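Local atomic coordinates of prolyl endopeptidase (Myxococcus xanthus, PDB entry 2BKL), a protein that probably hydrolyses oligopeptides on the carboxyl side of proline, and far less readily of alanine, as a serine endopeptidase of the prolyl oligopeptidase family. Residues Glu28-Pro33 and His623-Val628; Asp375-Val380 and Tyr391-Ser396; Ala612-Asp617 and Ile645-Gly650. All coordinates share one frame; numbering follows the deposited sequence.

Contact 1 of 3, residues Glu28-Pro33 and His623-Val628; sequences EDEKAP and HARKFV
Glu-28 and Lys-626 meet in a salt bridge, OE2 of Glu-28 lying 2.7 Å from NZ of Lys-626. The ammonium comes to the anti lone pair of OE2, on the side turned from OE1. The first bond of the Glu-28 side chain leads away from helix 622-632, but the chain beyond CG is extended (chi2 -178°) and brings the carboxylate to the lysine. Lys-626 CD packs 4.0 Å from CG of Glu-28, and the bend at chi3 (-59°) turns CE and the ammonium toward OE2; apolar stems thus accompany the charges. Both ions have further mates: Arg-564 holds Glu-28 OE2, while Asp-561 and Asp-22 also hold Lys-626 NZ. Replacing Glu-28 with an alanine would probably leave Arg-564 short of an anionic mate and Lys-626 with one carboxylate fewer to balance its charge.

Arg-625, one residue earlier on the helix, reaches the loop backbone. Its NE donates to the carbonyl of Leu-27, and Glu-28 O lies at the guanidinium edge, near its plane, 3.1 Å from Arg-625 NH2. CB of Glu-30 packs 3.7 Å from Arg-625 NH2. The Glu-30 carboxylate stands too far for a salt bridge, and a water spans the distance, accepting from Arg-625 NH2 at 2.9 Å and donating to Glu-30 OE1 at 2.8 Å.

Long, flexible cations suit this helix face because they reach across to a loop without regular structure. Buried charges answered in this way probably keep Glu-28 and Lys-626 ionised, fastening the N-terminal segment to the hydrolase domain.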
loop_
_atom_site.group_PDB
_atom_site.type_symbol
_atom_site.label_atom_id
_atom_site.label_comp_id
_atom_site.label_asym_id
_atom_site.label_seq_id
_atom_site.Cartn_x
_atom_site.Cartn_y
_atom_site.Cartn_z
ATOM N N GLU A 28 12.561 -9.532 -20.880
ATOM C CA GLU A 28 12.264 -10.037 -19.523
ATOM C C GLU A 28 13.497 -10.233 -18.653
ATOM O O GLU A 28 13.472 -9.950 -17.472
ATOM C CB GLU A 28 11.438 -11.325 -19.552
ATOM C CG GLU A 28 10.018 -11.136 -20.071
ATOM C CD GLU A 28 9.162 -12.392 -20.070
ATOM O OE1 GLU A 28 9.671 -13.462 -19.688
ATOM O OE2 GLU A 28 7.969 -12.301 -20.460
ATOM N N ASP A 29 14.580 -10.715 -19.246
ATOM C CA ASP A 29 15.755 -11.132 -18.488
ATOM C C ASP A 29 16.692 -9.947 -18.325
ATOM O O ASP A 29 17.429 -9.589 -19.231
ATOM C CB ASP A 29 16.441 -12.283 -19.210
ATOM C CG ASP A 29 17.629 -12.821 -18.440
ATOM O OD1 ASP A 29 17.844 -12.400 -17.280
ATOM O OD2 ASP A 29 18.388 -13.679 -18.936
ATOM N N GLU A 30 16.662 -9.339 -17.149
ATOM C CA GLU A 30 17.449 -8.149 -16.892
ATOM C C GLU A 30 18.938 -8.469 -16.735
ATOM O O GLU A 30 19.767 -7.562 -16.694
ATOM C CB GLU A 30 16.922 -7.395 -15.649
ATOM C CG GLU A 30 17.282 -7.965 -14.278
ATOM C CD GLU A 30 16.599 -9.278 -13.922
ATOM O OE1 GLU A 30 15.600 -9.658 -14.578
ATOM O OE2 GLU A 30 17.072 -9.949 -12.962
ATOM N N LYS A 31 19.283 -9.749 -16.666
ATOM C CA LYS A 31 20.700 -10.132 -16.581
ATOM C C LYS A 31 21.433 -10.084 -17.921
ATOM O O LYS A 31 22.656 -10.147 -17.973
ATOM C CB LYS A 31 20.816 -11.511 -15.931
ATOM C CG LYS A 31 20.342 -11.499 -14.497
ATOM C CD LYS A 31 20.554 -12.837 -13.814
ATOM C CE LYS A 31 19.902 -12.861 -12.448
ATOM N NZ LYS A 31 20.310 -14.081 -11.692
ATOM N N ALA A 32 20.702 -9.986 -19.016
ATOM C CA ALA A 32 21.321 -9.899 -20.327
ATOM C C ALA A 32 21.916 -8.505 -20.540
ATOM O O ALA A 32 21.215 -7.507 -20.333
ATOM C CB ALA A 32 20.287 -10.186 -21.383
ATOM N N PRO A 33 23.191 -8.386 -20.921
ATOM C CA PRO A 33 23.761 -7.062 -21.200
ATOM C C PRO A 33 22.973 -6.215 -22.210
ATOM O O PRO A 33 22.929 -4.993 -22.088
ATOM C CB PRO A 33 25.170 -7.385 -21.724
ATOM C CG PRO A 33 25.500 -8.641 -21.044
ATOM C CD PRO A 33 24.219 -9.447 -21.021
ATOM N N HIS A 623 7.565 -5.773 -16.775
ATOM C CA HIS A 623 6.287 -5.386 -17.306
ATOM C C HIS A 623 6.357 -4.024 -17.983
ATOM O O HIS A 623 5.893 -3.854 -19.097
ATOM C CB HIS A 623 5.205 -5.322 -16.207
ATOM C CG HIS A 623 4.883 -6.638 -15.585
ATOM N ND1 HIS A 623 3.967 -7.515 -16.124
ATOM C CD2 HIS A 623 5.358 -7.230 -14.451
ATOM C CE1 HIS A 623 3.876 -8.576 -15.339
ATOM N NE2 HIS A 623 4.715 -8.432 -14.325
ATOM N N ALA A 624 6.966 -3.058 -17.311
ATOM C CA ALA A 624 7.074 -1.714 -17.854
ATOM C C ALA A 624 7.957 -1.708 -19.106
ATOM O O ALA A 624 7.703 -0.994 -20.047
ATOM C CB ALA A 624 7.640 -0.803 -16.773
ATOM N N ARG A 625 9.010 -2.510 -19.128
ATOM C CA ARG A 625 9.866 -2.550 -20.314
ATOM C C ARG A 625 9.117 -3.067 -21.530
ATOM O O ARG A 625 9.161 -2.466 -22.609
ATOM C CB ARG A 625 11.090 -3.436 -20.088
ATOM C CG ARG A 625 12.025 -3.023 -18.971
ATOM C CD ARG A 625 13.433 -3.670 -19.030
ATOM N NE ARG A 625 13.437 -5.083 -18.662
ATOM C CZ ARG A 625 13.609 -5.585 -17.443
ATOM N NH1 ARG A 625 13.755 -4.801 -16.399
ATOM N NH2 ARG A 625 13.631 -6.909 -17.261
ATOM N N LYS A 626 8.458 -4.199 -21.390
ATOM C CA LYS A 626 7.735 -4.779 -22.522
ATOM C C LYS A 626 6.605 -3.852 -23.009
ATOM O O LYS A 626 6.382 -3.718 -24.225
ATOM C CB LYS A 626 7.192 -6.153 -22.191
ATOM C CG LYS A 626 8.267 -7.214 -21.917
ATOM C CD LYS A 626 7.812 -8.624 -22.237
ATOM C CE LYS A 626 6.601 -9.058 -21.467
ATOM N NZ LYS A 626 6.288 -10.517 -21.693
ATOM N N PHE A 627 5.874 -3.242 -22.073
ATOM C CA PHE A 627 4.760 -2.396 -22.456
ATOM C C PHE A 627 5.251 -1.146 -23.154
ATOM O O PHE A 627 4.675 -0.767 -24.165
ATOM C CB PHE A 627 3.896 -2.064 -21.237
ATOM C CG PHE A 627 2.598 -1.381 -21.565
ATOM C CD1 PHE A 627 1.541 -2.107 -22.081
ATOM C CD2 PHE A 627 2.433 -0.004 -21.362
ATOM C CE1 PHE A 627 0.320 -1.508 -22.318
ATOM C CE2 PHE A 627 1.221 0.611 -21.636
ATOM C CZ PHE A 627 0.181 -0.128 -22.130
ATOM N N VAL A 628 6.294 -0.495 -22.635
ATOM C CA VAL A 628 6.806 0.728 -23.288
ATOM C C VAL A 628 7.298 0.416 -24.692
ATOM O O VAL A 628 7.063 1.185 -25.632
ATOM C CB VAL A 628 7.853 1.493 -22.457
ATOM C CG1 VAL A 628 9.231 0.971 -22.624
ATOM C CG2 VAL A 628 7.825 2.989 -22.845
HETATM O O HOH W 1 13.388 -7.945 -14.573
#

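Contact 2 of 3, residues Asp375-Val380 and Tyr391-Ser396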
loop_
_atom_site.group_PDB
_atom_site.type_symbol
_atom_site.label_atom_id
_atom_site.label_comp_id
_atom_site.label_asym_id
_atom_site.label_seq_id
_atom_site.Cartn_x
_atom_site.Cartn_y
_atom_site.Cartn_z
ATOM N N ASP A 375 -5.020 4.471 29.010
ATOM C CA ASP A 375 -6.169 5.304 28.741
ATOM C C ASP A 375 -5.949 6.308 27.615
ATOM O O ASP A 375 -6.906 6.700 26.958
ATOM C CB ASP A 375 -6.572 6.072 29.998
ATOM C CG ASP A 375 -7.831 6.868 29.795
ATOM O OD1 ASP A 375 -8.888 6.238 29.550
ATOM O OD2 ASP A 375 -7.847 8.115 29.833
ATOM N N ASP A 376 -4.719 6.759 27.418
ATOM C CA ASP A 376 -4.429 7.665 26.311
ATOM C C ASP A 376 -4.332 6.887 24.997
ATOM O O ASP A 376 -3.575 5.926 24.906
ATOM C CB ASP A 376 -3.089 8.383 26.497
ATOM C CG ASP A 376 -3.046 9.237 27.736
ATOM O OD1 ASP A 376 -4.025 9.979 28.005
ATOM O OD2 ASP A 376 -2.035 9.213 28.475
ATOM N N ALA A 377 -5.061 7.334 23.974
ATOM C CA ALA A 377 -5.002 6.750 22.641
ATOM C C ALA A 377 -4.944 7.862 21.616
ATOM O O ALA A 377 -5.559 8.904 21.824
ATOM C CB ALA A 377 -6.191 5.870 22.358
ATOM N N TYR A 378 -4.283 7.628 20.492
ATOM C CA TYR A 378 -4.053 8.657 19.508
ATOM C C TYR A 378 -4.735 8.308 18.215
ATOM O O TYR A 378 -4.923 7.129 17.892
ATOM C CB TYR A 378 -2.540 8.809 19.260
ATOM C CG TYR A 378 -1.731 9.238 20.451
ATOM C CD1 TYR A 378 -1.373 8.321 21.416
ATOM C CD2 TYR A 378 -1.311 10.546 20.598
ATOM C CE1 TYR A 378 -0.633 8.712 22.523
ATOM C CE2 TYR A 378 -0.563 10.932 21.687
ATOM C CZ TYR A 378 -0.243 10.015 22.631
ATOM O OH TYR A 378 0.502 10.393 23.729
ATOM N N TYR A 379 -5.125 9.323 17.452
ATOM C CA TYR A 379 -5.527 9.080 16.088
ATOM C C TYR A 379 -5.008 10.175 15.185
ATOM O O TYR A 379 -4.712 11.294 15.624
ATOM C CB TYR A 379 -7.048 8.920 15.944
ATOM C CG TYR A 379 -7.870 10.185 16.009
ATOM C CD1 TYR A 379 -8.364 10.655 17.207
ATOM C CD2 TYR A 379 -8.198 10.888 14.848
ATOM C CE1 TYR A 379 -9.168 11.832 17.257
ATOM C CE2 TYR A 379 -8.971 12.026 14.894
ATOM C CZ TYR A 379 -9.427 12.501 16.116
ATOM O OH TYR A 379 -10.225 13.632 16.110
ATOM N N VAL A 380 -4.873 9.816 13.918
ATOM C CA VAL A 380 -4.405 10.725 12.881
ATOM C C VAL A 380 -5.565 11.166 12.034
ATOM O O VAL A 380 -6.405 10.347 11.666
ATOM C CB VAL A 380 -3.375 9.976 12.006
ATOM C CG1 VAL A 380 -2.823 10.862 10.899
ATOM C CG2 VAL A 380 -2.223 9.407 12.834
ATOM N N TYR A 391 -4.326 13.644 17.244
ATOM C CA TYR A 391 -5.066 13.941 18.456
ATOM C C TYR A 391 -4.773 12.908 19.522
ATOM O O TYR A 391 -4.679 11.707 19.242
ATOM C CB TYR A 391 -6.578 13.999 18.159
ATOM C CG TYR A 391 -6.913 15.220 17.351
ATOM C CD1 TYR A 391 -6.780 15.207 15.976
ATOM C CD2 TYR A 391 -7.332 16.376 17.954
ATOM C CE1 TYR A 391 -7.021 16.311 15.233
ATOM C CE2 TYR A 391 -7.613 17.521 17.200
ATOM C CZ TYR A 391 -7.442 17.461 15.836
ATOM O OH TYR A 391 -7.719 18.558 15.047
ATOM N N LYS A 392 -4.634 13.385 20.751
ATOM C CA LYS A 392 -4.489 12.528 21.908
ATOM C C LYS A 392 -5.834 12.550 22.621
ATOM O O LYS A 392 -6.372 13.614 22.939
ATOM C CB LYS A 392 -3.373 13.031 22.820
ATOM C CG LYS A 392 -3.186 12.210 24.095
ATOM C CD LYS A 392 -2.023 12.741 24.934
ATOM C CE LYS A 392 -2.111 12.308 26.368
ATOM N NZ LYS A 392 -1.180 13.085 27.226
ATOM N N THR A 393 -6.385 11.368 22.863
ATOM C CA THR A 393 -7.705 11.254 23.447
ATOM C C THR A 393 -7.671 10.352 24.667
ATOM O O THR A 393 -6.806 9.495 24.788
ATOM C CB THR A 393 -8.732 10.701 22.429
ATOM O OG1 THR A 393 -8.549 9.279 22.258
ATOM C CG2 THR A 393 -8.541 11.250 21.036
ATOM N N SER A 394 -8.613 10.568 25.573
ATOM C CA SER A 394 -8.857 9.652 26.662
ATOM C C SER A 394 -9.962 8.686 26.261
ATOM O O SER A 394 -11.043 9.075 25.871
ATOM C CB SER A 394 -9.303 10.411 27.915
ATOM O OG SER A 394 -9.890 9.515 28.856
ATOM N N VAL A 395 -9.679 7.404 26.361
ATOM C CA VAL A 395 -10.658 6.401 26.006
ATOM C C VAL A 395 -11.821 6.428 26.992
ATOM O O VAL A 395 -12.982 6.307 26.592
ATOM C CB VAL A 395 -10.029 4.988 25.953
ATOM C CG1 VAL A 395 -11.093 3.938 25.661
ATOM C CG2 VAL A 395 -8.961 4.918 24.885
ATOM N N SER A 396 -11.505 6.571 28.271
ATOM C CA SER A 396 -12.521 6.529 29.318
ATOM C C SER A 396 -13.461 7.742 29.323
ATOM O O SER A 396 -14.635 7.566 29.582
ATOM C CB SER A 396 -11.890 6.337 30.690
ATOM O OG SER A 396 -11.036 7.386 31.031
#
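Ala-377 and Thr-393 form a hydrogen-bonded antiparallel pair: Ala-377 N lies 2.9 Å from Thr-393 O, and Thr-393 N is 2.8 Å from Ala-377 O. Tyr-379 and Tyr-391 repeat the pattern. Between these pairs, Tyr-378 CA gives a CH contact to Tyr-391 O at 3.1 Å.

Side-chain hydrogen bonds gather at Asp-375. With CG opposite the backbone N (chi1 -175°), its carboxylate reaches the end of the partner strand. Ser-394 OG donates to the syn lone pair of OD2 of Asp-375 at 2.7 Å. OD1 takes two donors, Ser-396 N on its syn lone pair and Ser-396 OG from 41° above the carboxylate plane. A short acid suits this place, offering two acceptors to serines close to the backbone.

Apolar and aromatic contacts lie on both faces. The rings of Tyr-379 and Tyr-391 are nearly parallel (17°) but slid apart, with centroids 5.2 Å from each other; OH of Tyr-379 sits over one face of the Tyr-391 ring, toward its rim. On the opposite face of the sheet, the one bearing Asp-376 and Tyr-378, the extended Lys-392 runs beside Tyr-378, its CD 3.7 Å from Tyr-378 OH, and Trp-403 meets the Tyr-378 ring edge-to-face.

These strands are the inner two of a four-stranded propeller blade. Backbone bonds thus set their register, tyrosines and lysine methylenes pad both faces, and Asp-375 ties down the chain leaving the hairpin.

Contact 3 of 3, residues Ala612-Asp617 and Ile645-Gly650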
loop_
_atom_site.group_PDB
_atom_site.type_symbol
_atom_site.label_atom_id
_atom_site.label_comp_id
_atom_site.label_asym_id
_atom_site.label_seq_id
_atom_site.Cartn_x
_atom_site.Cartn_y
_atom_site.Cartn_z
ATOM N N ALA A 612 9.289 3.677 -13.402
ATOM C CA ALA A 612 9.828 2.398 -12.950
ATOM C C ALA A 612 10.874 2.609 -11.867
ATOM O O ALA A 612 11.317 3.721 -11.595
ATOM C CB ALA A 612 10.420 1.662 -14.118
ATOM N N ALA A 613 11.202 1.511 -11.200
ATOM C CA ALA A 613 12.152 1.471 -10.094
ATOM C C ALA A 613 13.123 0.333 -10.343
ATOM O O ALA A 613 12.701 -0.798 -10.612
ATOM C CB ALA A 613 11.432 1.256 -8.795
ATOM N N ASP A 614 14.412 0.613 -10.201
ATOM C CA ASP A 614 15.456 -0.356 -10.548
ATOM C C ASP A 614 15.602 -1.554 -9.617
ATOM O O ASP A 614 16.187 -2.558 -10.017
ATOM C CB ASP A 614 16.822 0.313 -10.777
ATOM C CG ASP A 614 17.457 0.875 -9.528
ATOM O OD1 ASP A 614 16.844 0.811 -8.439
ATOM O OD2 ASP A 614 18.594 1.410 -9.583
ATOM N N HIS A 615 15.087 -1.458 -8.395
ATOM C CA HIS A 615 15.245 -2.532 -7.417
ATOM C C HIS A 615 13.900 -2.998 -6.882
ATOM O O HIS A 615 13.793 -3.437 -5.746
ATOM C CB HIS A 615 16.126 -2.082 -6.250
ATOM C CG HIS A 615 17.583 -2.270 -6.485
ATOM N ND1 HIS A 615 18.392 -1.264 -6.959
ATOM C CD2 HIS A 615 18.380 -3.346 -6.297
ATOM C CE1 HIS A 615 19.633 -1.708 -7.054
ATOM N NE2 HIS A 615 19.654 -2.969 -6.660
ATOM N N ASP A 616 12.885 -2.964 -7.723
ATOM C CA ASP A 616 11.569 -3.487 -7.335
ATOM C C ASP A 616 11.596 -5.012 -7.314
ATOM O O ASP A 616 11.542 -5.681 -8.346
ATOM C CB ASP A 616 10.493 -2.949 -8.272
ATOM C CG ASP A 616 9.092 -3.199 -7.773
ATOM O OD1 ASP A 616 8.894 -4.075 -6.874
ATOM O OD2 ASP A 616 8.141 -2.531 -8.239
ATOM N N ASP A 617 11.705 -5.546 -6.105
ATOM C CA ASP A 617 11.706 -6.994 -5.872
ATOM C C ASP A 617 10.327 -7.567 -5.519
ATOM O O ASP A 617 10.197 -8.679 -5.000
ATOM C CB ASP A 617 12.756 -7.408 -4.801
ATOM C CG ASP A 617 12.529 -6.769 -3.437
ATOM O OD1 ASP A 617 11.687 -5.858 -3.317
ATOM O OD2 ASP A 617 13.204 -7.169 -2.428
ATOM N N ILE A 645 13.521 5.345 -15.125
ATOM C CA ILE A 645 13.897 4.344 -14.154
ATOM C C ILE A 645 14.531 5.017 -12.953
ATOM O O ILE A 645 15.600 5.625 -13.063
ATOM C CB ILE A 645 14.836 3.294 -14.776
ATOM C CG1 ILE A 645 14.219 2.673 -16.058
ATOM C CG2 ILE A 645 15.207 2.215 -13.735
ATOM C CD1 ILE A 645 15.198 1.739 -16.830
ATOM N N GLU A 646 13.880 4.935 -11.807
ATOM C CA GLU A 646 14.420 5.542 -10.602
ATOM C C GLU A 646 15.543 4.681 -10.058
ATOM O O GLU A 646 15.386 3.470 -9.936
ATOM C CB GLU A 646 13.305 5.663 -9.570
ATOM C CG GLU A 646 13.673 6.329 -8.251
ATOM C CD GLU A 646 13.593 7.840 -8.274
ATOM O OE1 GLU A 646 12.587 8.387 -8.783
ATOM O OE2 GLU A 646 14.504 8.479 -7.688
ATOM N N ALA A 647 16.658 5.320 -9.715
ATOM C CA ALA A 647 17.806 4.616 -9.200
ATOM C C ALA A 647 17.667 4.314 -7.705
ATOM O O ALA A 647 17.047 5.072 -6.971
ATOM C CB ALA A 647 19.067 5.420 -9.454
ATOM N N ASN A 648 18.235 3.194 -7.295
ATOM C CA ASN A 648 18.266 2.758 -5.906
ATOM C C ASN A 648 16.905 2.791 -5.264
ATOM O O ASN A 648 16.724 3.327 -4.187
ATOM C CB ASN A 648 19.280 3.595 -5.138
ATOM C CG ASN A 648 20.656 3.505 -5.758
ATOM O OD1 ASN A 648 21.219 2.426 -5.865
ATOM N ND2 ASN A 648 21.154 4.613 -6.224
ATOM N N ALA A 649 15.949 2.188 -5.948
ATOM C CA ALA A 649 14.564 2.313 -5.567
ATOM C C ALA A 649 13.857 0.971 -5.555
ATOM O O ALA A 649 13.931 0.206 -6.512
ATOM C CB ALA A 649 13.851 3.261 -6.514
ATOM N N GLY A 650 13.155 0.711 -4.459
ATOM C CA GLY A 650 12.219 -0.390 -4.363
ATOM C C GLY A 650 10.846 -0.007 -4.877
ATOM O O GLY A 650 10.659 1.051 -5.496
#
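Asp-614 has its CG between the backbone N and the carbonyl carbon (chi1 69°), which lifts the carboxylate against the turn at Asn-648 and Ala-649. The turn answers with two amides: Asn-648 adopts a left-handed backbone conformation, a role asparagine accepts easily, and the N-H groups of Asn-648 and Ala-649 both face the acid. Ala-649 N donates to OD1 of Asp-614 at 3.0 Å in a nearly straight bond (170°), and Asn-648 N to OD2 of Asp-614 at 2.9 Å. Each oxygen is met on its syn side, somewhat out of the carboxylate plane, so the group is held at both ends and its rotation is fixed. His-615 ND1 adds a weak bond to OD1.

The backbones continue the link. Glu-646 N donates to Ala-612 O at 2.8 Å and Asp-614 N to Glu-646 O at 3.0 Å, rungs of a parallel ladder, beyond which along the chain His-615 N binds Ala-649 O at 2.8 Å. Ala-613 suits the tight space, its CB lying 3.9 Å from Ala-649 CB and 3.4 Å from Gly-650 O.

The paired loops carry Asp-616 and lead into His-651, whose ND1 bonds Asp-616 OD2; with Ser-533 they are arranged as expected of a Ser-His-Asp catalytic triad, consistent with a serine peptidase of this family. Asp-616 OD1 is held by the amides of Arg-618 and Val-619.

Strands 607-613 and 641-646 are joined through helix 622-632 as a beta-alpha-beta crossover at the border of the hydrolase sheet, where Asn-43 and Arg-47 of helix 33-51 bond to the backbone of the outermost strand at Ile-645.

From the N terminus, the chain passes 28-33 and meets it again at 623-628, so contact 1 closes a loop of nearly 600 residues that includes the whole propeller. Contact 2 is nested inside that loop as a local hairpin in one blade, its centre about 49 Å from that of contact 1. Contact 3 opens at 612-617, before contact 1 closes, and closes at 645-650, so these two cross; their centres lie about 13 Å apart, with helix 622-632 following the first strand of contact 3 and preceding the second along the chain. Contacts 1 and 3 thus join the N-terminal segment, this helix and the edge of the hydrolase sheet, while contact 2 belongs to the propeller alone.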